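Local structure of protein Rv1364c/MT1410 (Mycobacterium tuberculosis, 3KE6) at residues V44-T49 and V73-E78; G125-D128 and E133-Y136; A153-P158 and A200-F205. The protein probably regulates a sigma factor in a serine phosphorylation switch, joining a PP2C-type, manganese-binding phosphatase domain to a kinase-like anti-sigma factor domain. One frame throughout, in Å; residues are numbered along the deposited sequence.

Contact 1 of 3, residues V44-T49 and V73-E78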
ATOM      1  N   VAL A  44       2.819  -8.806  17.101  1.00 51.62           N
ATOM      2  CA  VAL A  44       1.835  -8.555  18.143  1.00 52.07           C
ATOM      3  C   VAL A  44       2.330  -9.177  19.449  1.00 52.42           C
ATOM      4  O   VAL A  44       2.537 -10.385  19.509  1.00 52.40           O
ATOM      5  CB  VAL A  44       0.460  -9.127  17.721  1.00 52.17           C
ATOM      6  CG1 VAL A  44      -0.399  -9.433  18.918  1.00 53.40           C
ATOM      7  CG2 VAL A  44      -0.258  -8.152  16.789  1.00 52.09           C
ATOM      8  N   ALA A  45       2.525  -8.340  20.477  1.00 52.98           N
ATOM      9  CA  ALA A  45       3.062  -8.753  21.798  1.00 53.20           C
ATOM     10  C   ALA A  45       2.399  -9.987  22.422  1.00 53.37           C
ATOM     11  O   ALA A  45       3.080 -10.813  23.019  1.00 53.18           O
ATOM     12  CB  ALA A  45       2.995  -7.581  22.785  1.00 53.03           C
ATOM     13  N   ALA A  46       1.081 -10.111  22.279  1.00 53.90           N
ATOM     14  CA  ALA A  46       0.340 -11.245  22.830  1.00 54.53           C
ATOM     15  C   ALA A  46       0.590 -12.514  22.023  1.00 55.20           C
ATOM     16  O   ALA A  46       1.260 -12.495  20.988  1.00 55.43           O
ATOM     17  CB  ALA A  46      -1.142 -10.938  22.869  1.00 54.35           C
ATOM     18  N   GLU A  47       0.052 -13.624  22.509  1.00 55.92           N
ATOM     19  CA  GLU A  47       0.161 -14.895  21.812  1.00 56.31           C
ATOM     20  C   GLU A  47      -1.222 -15.283  21.302  1.00 56.70           C
ATOM     21  O   GLU A  47      -2.229 -14.974  21.943  1.00 56.77           O
ATOM     22  CB  GLU A  47       0.726 -15.968  22.755  1.00 56.47           C
ATOM     23  CG  GLU A  47       1.482 -17.089  22.042  1.00 56.32           C
ATOM     24  CD  GLU A  47       2.441 -17.843  22.955  1.00 56.98           C
ATOM     25  OE1 GLU A  47       2.197 -17.906  24.181  1.00 59.10           O
ATOM     26  OE2 GLU A  47       3.443 -18.382  22.435  1.00 59.49           O
ATOM     27  N   ASP A  48      -1.266 -15.933  20.138  1.00 57.10           N
ATOM     28  CA  ASP A  48      -2.519 -16.442  19.559  1.00 57.22           C
ATOM     29  C   ASP A  48      -3.592 -15.352  19.397  1.00 57.35           C
ATOM     30  O   ASP A  48      -4.771 -15.585  19.666  1.00 57.58           O
ATOM     31  CB  ASP A  48      -3.069 -17.619  20.402  1.00 57.35           C
ATOM     32  CG  ASP A  48      -2.225 -18.886  20.280  1.00 57.97           C
ATOM     33  OD1 ASP A  48      -1.199 -18.871  19.567  1.00 60.95           O
ATOM     34  OD2 ASP A  48      -2.595 -19.909  20.892  1.00 57.29           O
ATOM     35  N   THR A  49      -3.179 -14.161  18.972  1.00 57.41           N
ATOM     36  CA  THR A  49      -4.120 -13.078  18.672  1.00 57.47           C
ATOM     37  C   THR A  49      -3.637 -12.335  17.425  1.00 57.82           C
ATOM     38  O   THR A  49      -2.432 -12.113  17.254  1.00 58.15           O
ATOM     39  CB  THR A  49      -4.266 -12.073  19.849  1.00 57.49           C
ATOM     40  OG1 THR A  49      -3.114 -11.226  19.912  1.00 57.50           O
ATOM     41  CG2 THR A  49      -4.435 -12.790  21.186  1.00 56.86           C
ATOM     42  N   VAL A  73      -2.820   2.678  23.994  1.00 62.70           N
ATOM     43  CA  VAL A  73      -2.170   2.272  25.257  1.00 63.28           C
ATOM     44  C   VAL A  73      -2.673   0.920  25.780  1.00 64.15           C
ATOM     45  O   VAL A  73      -3.874   0.655  25.764  1.00 64.19           O
ATOM     46  CB  VAL A  73      -2.328   3.342  26.396  1.00 63.27           C
ATOM     47  CG1 VAL A  73      -1.584   4.623  26.047  1.00 62.71           C
ATOM     48  CG2 VAL A  73      -3.792   3.642  26.681  1.00 63.38           C
ATOM     49  N   GLY A  74      -1.738   0.060  26.196  1.00 64.96           N
ATOM     50  CA  GLY A  74      -2.048  -1.117  27.036  1.00 65.49           C
ATOM     51  C   GLY A  74      -2.651  -2.365  26.399  1.00 66.08           C
ATOM     52  O   GLY A  74      -3.749  -2.786  26.793  1.00 65.67           O
ATOM     53  N   HIS A  75      -1.908  -2.980  25.467  1.00 66.98           N
ATOM     54  CA  HIS A  75      -2.375  -4.165  24.687  1.00 66.87           C
ATOM     55  C   HIS A  75      -2.188  -5.545  25.357  1.00 66.91           C
ATOM     56  O   HIS A  75      -1.041  -6.013  25.463  1.00 67.49           O
ATOM     57  CB  HIS A  75      -1.659  -4.226  23.338  1.00 67.17           C
ATOM     58  CG  HIS A  75      -1.638  -5.597  22.730  1.00 68.59           C
ATOM     59  ND1 HIS A  75      -0.523  -6.117  22.109  1.00 77.35           N
ATOM     60  CD2 HIS A  75      -2.587  -6.565  22.665  1.00 75.50           C
ATOM     61  CE1 HIS A  75      -0.789  -7.335  21.670  1.00 76.65           C
ATOM     62  NE2 HIS A  75      -2.036  -7.632  21.993  1.00 78.20           N
ATOM     63  N   GLY A  76      -3.272  -6.223  25.776  1.00 66.05           N
ATOM     64  CA  GLY A  76      -4.647  -5.698  25.796  1.00 64.92           C
ATOM     65  C   GLY A  76      -5.602  -6.223  24.727  1.00 64.65           C
ATOM     66  O   GLY A  76      -5.549  -5.817  23.548  1.00 64.28           O
ATOM     67  N   VAL A  77      -6.486  -7.129  25.145  1.00 63.82           N
ATOM     68  CA  VAL A  77      -7.691  -7.444  24.370  1.00 63.08           C
ATOM     69  C   VAL A  77      -8.496  -6.157  24.220  1.00 62.26           C
ATOM     70  O   VAL A  77      -8.944  -5.819  23.126  1.00 62.24           O
ATOM     71  CB  VAL A  77      -8.563  -8.553  25.046  1.00 63.33           C
ATOM     72  CG1 VAL A  77      -8.518  -8.453  26.587  1.00 64.14           C
ATOM     73  CG2 VAL A  77     -10.004  -8.509  24.531  1.00 63.41           C
ATOM     74  N   GLU A  78      -8.643  -5.440  25.333  1.00 61.24           N
ATOM     75  CA  GLU A  78      -9.296  -4.129  25.362  1.00 60.49           C
ATOM     76  C   GLU A  78      -8.644  -3.129  24.407  1.00 59.39           C
ATOM     77  O   GLU A  78      -9.341  -2.310  23.802  1.00 59.72           O
ATOM     78  CB  GLU A  78      -9.264  -3.546  26.783  1.00 60.30           C
ATOM     79  CG  GLU A  78     -10.186  -4.245  27.770  1.00 60.97           C
ATOM     80  CD  GLU A  78      -9.973  -3.798  29.231  1.00 61.89           C
ATOM     81  OE1 GLU A  78      -8.809  -3.785  29.710  1.00 63.85           O
ATOM     82  OE2 GLU A  78     -10.980  -3.472  29.909  1.00 63.78           O
TER

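Contact 2 of 3, residues G125-D128 and E133-Y136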
ATOM      1  N   GLY A 125       0.644  10.574   7.215  1.00 52.84           N
ATOM      2  CA  GLY A 125       1.282  11.314   6.131  1.00 53.10           C
ATOM      3  C   GLY A 125       0.581  11.180   4.786  1.00 53.52           C
ATOM      4  O   GLY A 125      -0.065  10.166   4.491  1.00 53.43           O
ATOM      5  N   SER A 126       0.713  12.217   3.962  1.00 53.91           N
ATOM      6  CA  SER A 126       0.089  12.248   2.654  1.00 53.72           C
ATOM      7  C   SER A 126       1.115  12.604   1.589  1.00 54.03           C
ATOM      8  O   SER A 126       1.717  13.667   1.634  1.00 54.14           O
ATOM      9  CB  SER A 126      -1.052  13.254   2.632  1.00 53.81           C
ATOM     10  OG  SER A 126      -1.935  12.973   1.559  1.00 53.30           O
ATOM     11  N   LEU A 127       1.294  11.703   0.626  1.00 54.24           N
ATOM     12  CA  LEU A 127       2.219  11.908  -0.469  1.00 53.81           C
ATOM     13  C   LEU A 127       1.481  12.466  -1.665  1.00 53.64           C
ATOM     14  O   LEU A 127       0.516  11.865  -2.108  1.00 53.72           O
ATOM     15  CB  LEU A 127       2.837  10.567  -0.864  1.00 54.27           C
ATOM     16  CG  LEU A 127       3.813  10.551  -2.054  1.00 54.92           C
ATOM     17  CD1 LEU A 127       5.068  11.462  -1.813  1.00 50.13           C
ATOM     18  CD2 LEU A 127       4.216   9.124  -2.363  1.00 52.95           C
ATOM     19  N   ASP A 128       1.939  13.599  -2.192  1.00 53.58           N
ATOM     20  CA  ASP A 128       1.474  14.083  -3.495  1.00 53.41           C
ATOM     21  C   ASP A 128       2.311  13.431  -4.611  1.00 53.05           C
ATOM     22  O   ASP A 128       3.515  13.668  -4.709  1.00 52.60           O
ATOM     23  CB  ASP A 128       1.580  15.610  -3.585  1.00 53.21           C
ATOM     24  CG  ASP A 128       1.106  16.151  -4.930  1.00 54.04           C
ATOM     25  OD1 ASP A 128      -0.111  16.372  -5.092  1.00 57.25           O
ATOM     26  OD2 ASP A 128       1.946  16.367  -5.830  1.00 59.23           O
ATOM     27  N   GLU A 133       5.810  16.077  -2.500  1.00 56.84           N
ATOM     28  CA  GLU A 133       5.479  16.728  -1.253  1.00 56.69           C
ATOM     29  C   GLU A 133       4.798  15.723  -0.357  1.00 56.50           C
ATOM     30  O   GLU A 133       3.782  15.130  -0.742  1.00 56.54           O
ATOM     31  CB  GLU A 133       4.552  17.916  -1.493  1.00 56.80           C
ATOM     32  CG  GLU A 133       3.967  18.493  -0.213  1.00 57.39           C
ATOM     33  CD  GLU A 133       3.300  19.832  -0.414  1.00 58.17           C
ATOM     34  OE1 GLU A 133       3.389  20.388  -1.530  1.00 63.10           O
ATOM     35  OE2 GLU A 133       2.688  20.323   0.561  1.00 64.13           O
ATOM     36  N   PHE A 134       5.368  15.548   0.833  1.00 56.36           N
ATOM     37  CA  PHE A 134       4.863  14.611   1.824  1.00 56.29           C
ATOM     38  C   PHE A 134       4.505  15.323   3.140  1.00 56.46           C
ATOM     39  O   PHE A 134       5.360  15.563   3.996  1.00 56.62           O
ATOM     40  CB  PHE A 134       5.896  13.529   2.088  1.00 56.53           C
ATOM     41  CG  PHE A 134       5.386  12.436   2.955  1.00 56.54           C
ATOM     42  CD1 PHE A 134       4.570  11.452   2.425  1.00 59.56           C
ATOM     43  CD2 PHE A 134       5.688  12.403   4.302  1.00 56.12           C
ATOM     44  CE1 PHE A 134       4.075  10.441   3.229  1.00 59.88           C
ATOM     45  CE2 PHE A 134       5.199  11.401   5.107  1.00 56.40           C
ATOM     46  CZ  PHE A 134       4.400  10.420   4.578  1.00 58.09           C
ATOM     47  N   GLN A 135       3.226  15.646   3.285  1.00 56.23           N
ATOM     48  CA  GLN A 135       2.716  16.365   4.437  1.00 55.93           C
ATOM     49  C   GLN A 135       2.395  15.382   5.548  1.00 55.40           C
ATOM     50  O   GLN A 135       1.635  14.455   5.344  1.00 55.55           O
ATOM     51  CB  GLN A 135       1.457  17.131   4.029  1.00 55.95           C
ATOM     52  CG  GLN A 135       0.668  17.745   5.169  1.00 56.51           C
ATOM     53  CD  GLN A 135      -0.287  18.816   4.690  1.00 57.75           C
ATOM     54  OE1 GLN A 135      -0.041  19.473   3.669  1.00 61.90           O
ATOM     55  NE2 GLN A 135      -1.376  19.019   5.436  1.00 63.84           N
ATOM     56  N   TYR A 136       2.954  15.599   6.731  1.00 55.10           N
ATOM     57  CA  TYR A 136       2.836  14.633   7.807  1.00 54.64           C
ATOM     58  C   TYR A 136       2.608  15.274   9.173  1.00 54.28           C
ATOM     59  O   TYR A 136       2.967  16.431   9.401  1.00 54.39           O
ATOM     60  CB  TYR A 136       4.089  13.764   7.843  1.00 54.33           C
ATOM     61  CG  TYR A 136       5.308  14.483   8.352  1.00 54.67           C
ATOM     62  CD1 TYR A 136       6.071  15.285   7.514  1.00 53.71           C
ATOM     63  CD2 TYR A 136       5.702  14.359   9.675  1.00 54.45           C
ATOM     64  CE1 TYR A 136       7.188  15.926   7.981  1.00 53.29           C
ATOM     65  CE2 TYR A 136       6.816  14.996  10.148  1.00 54.11           C
ATOM     66  CZ  TYR A 136       7.563  15.784   9.309  1.00 54.60           C
ATOM     67  OH  TYR A 136       8.688  16.439   9.815  1.00 53.56           O
TER

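Contact 3 of 3, residues A153-P158 and A200-F205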
ATOM      1  N   ALA A 153      20.092   7.885   6.060  1.00 54.50           N
ATOM      2  CA  ALA A 153      18.930   7.867   6.922  1.00 54.06           C
ATOM      3  C   ALA A 153      19.011   9.116   7.775  1.00 53.69           C
ATOM      4  O   ALA A 153      20.076   9.689   7.925  1.00 54.27           O
ATOM      5  CB  ALA A 153      18.915   6.619   7.781  1.00 53.75           C
ATOM      6  N   ARG A 154      17.874   9.560   8.279  1.00 53.58           N
ATOM      7  CA  ARG A 154      17.795  10.619   9.271  1.00 53.94           C
ATOM      8  C   ARG A 154      16.339  10.724   9.622  1.00 53.49           C
ATOM      9  O   ARG A 154      15.480  10.496   8.775  1.00 54.01           O
ATOM     10  CB  ARG A 154      18.295  11.971   8.751  1.00 53.86           C
ATOM     11  CG  ARG A 154      17.352  12.681   7.809  1.00 55.16           C
ATOM     12  CD  ARG A 154      18.034  13.818   7.056  1.00 55.89           C
ATOM     13  NE  ARG A 154      17.072  14.491   6.181  1.00 60.85           N
ATOM     14  CZ  ARG A 154      16.217  15.439   6.576  1.00 64.53           C
ATOM     15  NH1 ARG A 154      16.194  15.871   7.843  1.00 64.17           N
ATOM     16  NH2 ARG A 154      15.376  15.969   5.694  1.00 63.52           N
ATOM     17  N   TYR A 155      16.058  11.060  10.865  1.00 52.85           N
ATOM     18  CA  TYR A 155      14.697  11.240  11.295  1.00 52.55           C
ATOM     19  C   TYR A 155      14.189  12.574  10.800  1.00 52.38           C
ATOM     20  O   TYR A 155      14.914  13.560  10.804  1.00 52.66           O
ATOM     21  CB  TYR A 155      14.614  11.144  12.824  1.00 52.69           C
ATOM     22  CG  TYR A 155      14.858   9.731  13.284  1.00 52.95           C
ATOM     23  CD1 TYR A 155      16.096   9.336  13.783  1.00 50.49           C
ATOM     24  CD2 TYR A 155      13.853   8.764  13.159  1.00 52.89           C
ATOM     25  CE1 TYR A 155      16.318   8.023  14.172  1.00 52.27           C
ATOM     26  CE2 TYR A 155      14.061   7.460  13.545  1.00 52.22           C
ATOM     27  CZ  TYR A 155      15.290   7.087  14.046  1.00 54.28           C
ATOM     28  OH  TYR A 155      15.473   5.776  14.419  1.00 54.98           O
ATOM     29  N   VAL A 156      12.946  12.592  10.343  1.00 52.41           N
ATOM     30  CA  VAL A 156      12.255  13.841  10.057  1.00 52.34           C
ATOM     31  C   VAL A 156      11.952  14.485  11.392  1.00 52.38           C
ATOM     32  O   VAL A 156      11.931  13.800  12.409  1.00 52.68           O
ATOM     33  CB  VAL A 156      10.944  13.617   9.265  1.00 52.24           C
ATOM     34  CG1 VAL A 156      11.240  13.087   7.869  1.00 50.43           C
ATOM     35  CG2 VAL A 156      10.027  12.679   9.999  1.00 53.17           C
ATOM     36  N   GLU A 157      11.729  15.795  11.391  1.00 52.50           N
ATOM     37  CA  GLU A 157      11.461  16.540  12.631  1.00 52.41           C
ATOM     38  C   GLU A 157      10.041  16.279  13.158  1.00 52.25           C
ATOM     39  O   GLU A 157       9.099  16.212  12.370  1.00 51.77           O
ATOM     40  CB  GLU A 157      11.619  18.044  12.387  1.00 52.50           C
ATOM     41  CG  GLU A 157      12.984  18.481  11.836  1.00 53.48           C
ATOM     42  CD  GLU A 157      14.038  18.664  12.911  1.00 52.67           C
ATOM     43  OE1 GLU A 157      14.248  17.729  13.714  1.00 52.58           O
ATOM     44  OE2 GLU A 157      14.664  19.746  12.942  1.00 52.43           O
ATOM     45  N   PRO A 158       9.878  16.155  14.494  1.00 52.52           N
ATOM     46  CA  PRO A 158       8.526  16.081  15.065  1.00 52.66           C
ATOM     47  C   PRO A 158       7.714  17.345  14.765  1.00 52.77           C
ATOM     48  O   PRO A 158       8.256  18.449  14.782  1.00 52.05           O
ATOM     49  CB  PRO A 158       8.765  15.949  16.574  1.00 52.51           C
ATOM     50  CG  PRO A 158      10.195  15.579  16.730  1.00 53.14           C
ATOM     51  CD  PRO A 158      10.921  16.103  15.536  1.00 52.83           C
ATOM     52  N   ALA A 200      20.260   5.115  21.901  1.00 56.44           N
ATOM     53  CA  ALA A 200      21.076   4.099  21.228  1.00 56.49           C
ATOM     54  C   ALA A 200      20.249   3.292  20.211  1.00 56.57           C
ATOM     55  O   ALA A 200      20.695   3.024  19.084  1.00 56.49           O
ATOM     56  CB  ALA A 200      21.681   3.162  22.248  1.00 56.28           C
ATOM     57  N   SER A 201      19.051   2.904  20.632  1.00 56.46           N
ATOM     58  CA  SER A 201      18.164   2.070  19.835  1.00 56.59           C
ATOM     59  C   SER A 201      17.585   2.853  18.650  1.00 56.77           C
ATOM     60  O   SER A 201      17.414   2.308  17.552  1.00 56.55           O
ATOM     61  CB  SER A 201      17.050   1.541  20.732  1.00 56.58           C
ATOM     62  OG  SER A 201      16.278   0.567  20.075  1.00 56.85           O
ATOM     63  N   THR A 202      17.288   4.132  18.878  1.00 57.01           N
ATOM     64  CA  THR A 202      16.939   5.064  17.798  1.00 57.07           C
ATOM     65  C   THR A 202      18.051   5.137  16.747  1.00 56.97           C
ATOM     66  O   THR A 202      17.796   4.954  15.565  1.00 56.97           O
ATOM     67  CB  THR A 202      16.604   6.498  18.348  1.00 57.22           C
ATOM     68  OG1 THR A 202      15.228   6.801  18.078  1.00 58.40           O
ATOM     69  CG2 THR A 202      17.482   7.586  17.711  1.00 57.89           C
ATOM     70  N   ALA A 203      19.284   5.387  17.189  1.00 57.17           N
ATOM     71  CA  ALA A 203      20.427   5.530  16.274  1.00 56.90           C
ATOM     72  C   ALA A 203      20.798   4.229  15.542  1.00 56.90           C
ATOM     73  O   ALA A 203      21.480   4.278  14.520  1.00 57.39           O
ATOM     74  CB  ALA A 203      21.634   6.077  17.013  1.00 56.41           C
ATOM     75  N   GLU A 204      20.358   3.081  16.057  1.00 56.48           N
ATOM     76  CA  GLU A 204      20.680   1.791  15.451  1.00 56.12           C
ATOM     77  C   GLU A 204      19.732   1.500  14.298  1.00 55.64           C
ATOM     78  O   GLU A 204      20.131   0.984  13.250  1.00 55.97           O
ATOM     79  CB  GLU A 204      20.596   0.671  16.491  1.00 56.13           C
ATOM     80  CG  GLU A 204      21.230  -0.638  16.019  1.00 56.96           C
ATOM     81  CD  GLU A 204      21.033  -1.792  16.991  1.00 57.93           C
ATOM     82  OE1 GLU A 204      21.048  -1.548  18.233  1.00 60.14           O
ATOM     83  OE2 GLU A 204      20.876  -2.942  16.498  1.00 60.63           O
ATOM     84  N   PHE A 205      18.463   1.814  14.517  1.00 54.63           N
ATOM     85  CA  PHE A 205      17.446   1.733  13.492  1.00 54.11           C
ATOM     86  C   PHE A 205      17.874   2.585  12.291  1.00 53.53           C
ATOM     87  O   PHE A 205      17.920   2.088  11.171  1.00 53.38           O
ATOM     88  CB  PHE A 205      16.101   2.171  14.111  1.00 53.81           C
ATOM     89  CG  PHE A 205      14.949   2.278  13.141  1.00 53.84           C
ATOM     90  CD1 PHE A 205      14.894   1.520  11.972  1.00 53.75           C
ATOM     91  CD2 PHE A 205      13.894   3.132  13.429  1.00 50.77           C
ATOM     92  CE1 PHE A 205      13.817   1.642  11.093  1.00 53.52           C
ATOM     93  CE2 PHE A 205      12.809   3.256  12.568  1.00 52.00           C
ATOM     94  CZ  PHE A 205      12.767   2.510  11.402  1.00 53.50           C
TER

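Contact 1 of 3, residues V44-T49 and V73-E78
Ala45 and His75 are the residues whose backbones come nearest, 7.7 Å from CA to CA; the two segments face each other without regular pairing, and a single imidazole spans the gap. The His75 ring reaches the turn at Val44-Ala46 because its CG stands anti to the backbone N (chi1 157°), beside the carbonyl carbon, which turns the ring toward those three residues. Its CE1 corner goes in deepest and lies 3.4 Å from Ala46 N. The CG1 methyl of Val44 meets the same CE1 at 3.5 Å, the two side chains crossing at about a right angle. Ala46 offers its CB to NE2 at 3.5 Å, while Ala45 puts its CB 3.9 Å from ND1 and its backbone N at the ring edge, in the plane. Small side chains suit this turn, since alanine lets the ring come close to the backbone itself. The contact is van der Waals packing, and the amide of Ala45 is hydrogen-bonded to OD1 of Asp248. The side chain of His75 is about 5 Å from a bound manganese ion, a few residues after Asp71 and Val72 of the metal site. The turn follows strand 36-43, and His75 stands between the end of strand 64-71 and the start of helix 77-95, whose N-cap position Gly76 occupies, at the protein surface beside the manganese site.

Contact 2 of 3, residues G125-D128 and E133-Y136
A beta hairpin brings Leu127 and Phe134 together as a non-hydrogen-bonded antiparallel pair, with strand 121-128 running into strand 133-139 through a short turn. The segment axes approach to 4.5 Å, and their directions differ by 165°. Ser126 and Gln135 form the hydrogen-bonded pair: Ser126 N gives to Gln135 O at 2.8 Å, and Gln135 N returns a bond to Ser126 O at 3.0 Å. Nearer the turn the bond from Asp128 N to Glu133 O, 2.8 Å, is almost straight (178° at the hydrogen). Asp128 also ties down the turn, its OD2 accepting from Ser131 N.

The two faces differ in character. Phe134, its side chain swung away from its own amide nitrogen (chi1 -172°), leans back over the partner strand, so that Ser126 N lies over one face of its ring and CZ comes within 3.6 Å of Gly125 CA. A glycine fits there because a beta carbon would run into CZ. At the ring edge, in plane, sits Leu127 CB, 3.8 Å from CD1. Leu127, Phe134 and Tyr136 lie on one buried, largely apolar face, with Leu177 packing on the first two, and the hydroxyl of Tyr136 is bonded to Glu157 O. Ser126 and Gln135 point to the other face, where polar side chains suit partial exposure. Strand 64-71 pairs with Gly125 and Leu127, and strand 173-176 with Phe134 and Tyr136, which places both hairpin strands inside the five-stranded antiparallel sheet, neither at its edge; that sheet is one of the two layers of the beta sandwich characteristic of PP2C-type phosphatases.

Contact 3 of 3, residues A153-P158 and A200-F205
Tyr155 and Thr202 join an edge strand to a flanking helix: the short, weakly bonded strand 153-155, paired with strand 145-147 in the mixed sheet, meets helix 198-212 in the layered arrangement of the PP2C-type domain. Along the helix, Ser201 turns from the strand, and its OG is bonded to Ile191 O. Thr202 makes the polar link. Its carbonyl O accepts a hydrogen bond of 2.7 Å from Tyr155 OH and lies in the plane of the tyrosine ring, at its edge. The hydroxyl is bent from the carbonyl direction (C=O...donor angle 123°) and tilted 29° out of its plane. A tyrosine suits this site: its long flat ring bridges backbones whose nearest CA atoms are 9.2 Å apart and still ends in a donor. The CG2 methyl of Thr202 packs on CE1 of that ring at 3.8 Å. Glu204 points elsewhere, to salt bridges with Arg193 and Arg196. One residue on, Phe205 sits in an apolar pocket of Leu145, Leu184, Ile191 and Leu239, with Tyr186 edge-to-face against it. CD2 of Phe205 is the ring atom nearest Tyr155, 3.2 Å from its OH and 4.2 Å from its CZ.

How the contacts relate
Contact 1 lies at the surface beside the manganese ions, where loops pack round one histidine. Contacts 2 and 3 are partly buried and belong to the body of the same domain. Contact 2 joins neighbouring strands through backbone bonds within one sheet, whereas contact 3 fastens a helix to a strand of the other sheet through a tyrosine hydroxyl and apolar packing. These two touch directly, between the five-stranded sheet and the loop that follows strand 153-155. Contact 1 stays apart from both, its nearest atoms about 19 Å from those of contact 2 and about 16 Å from those of contact 3.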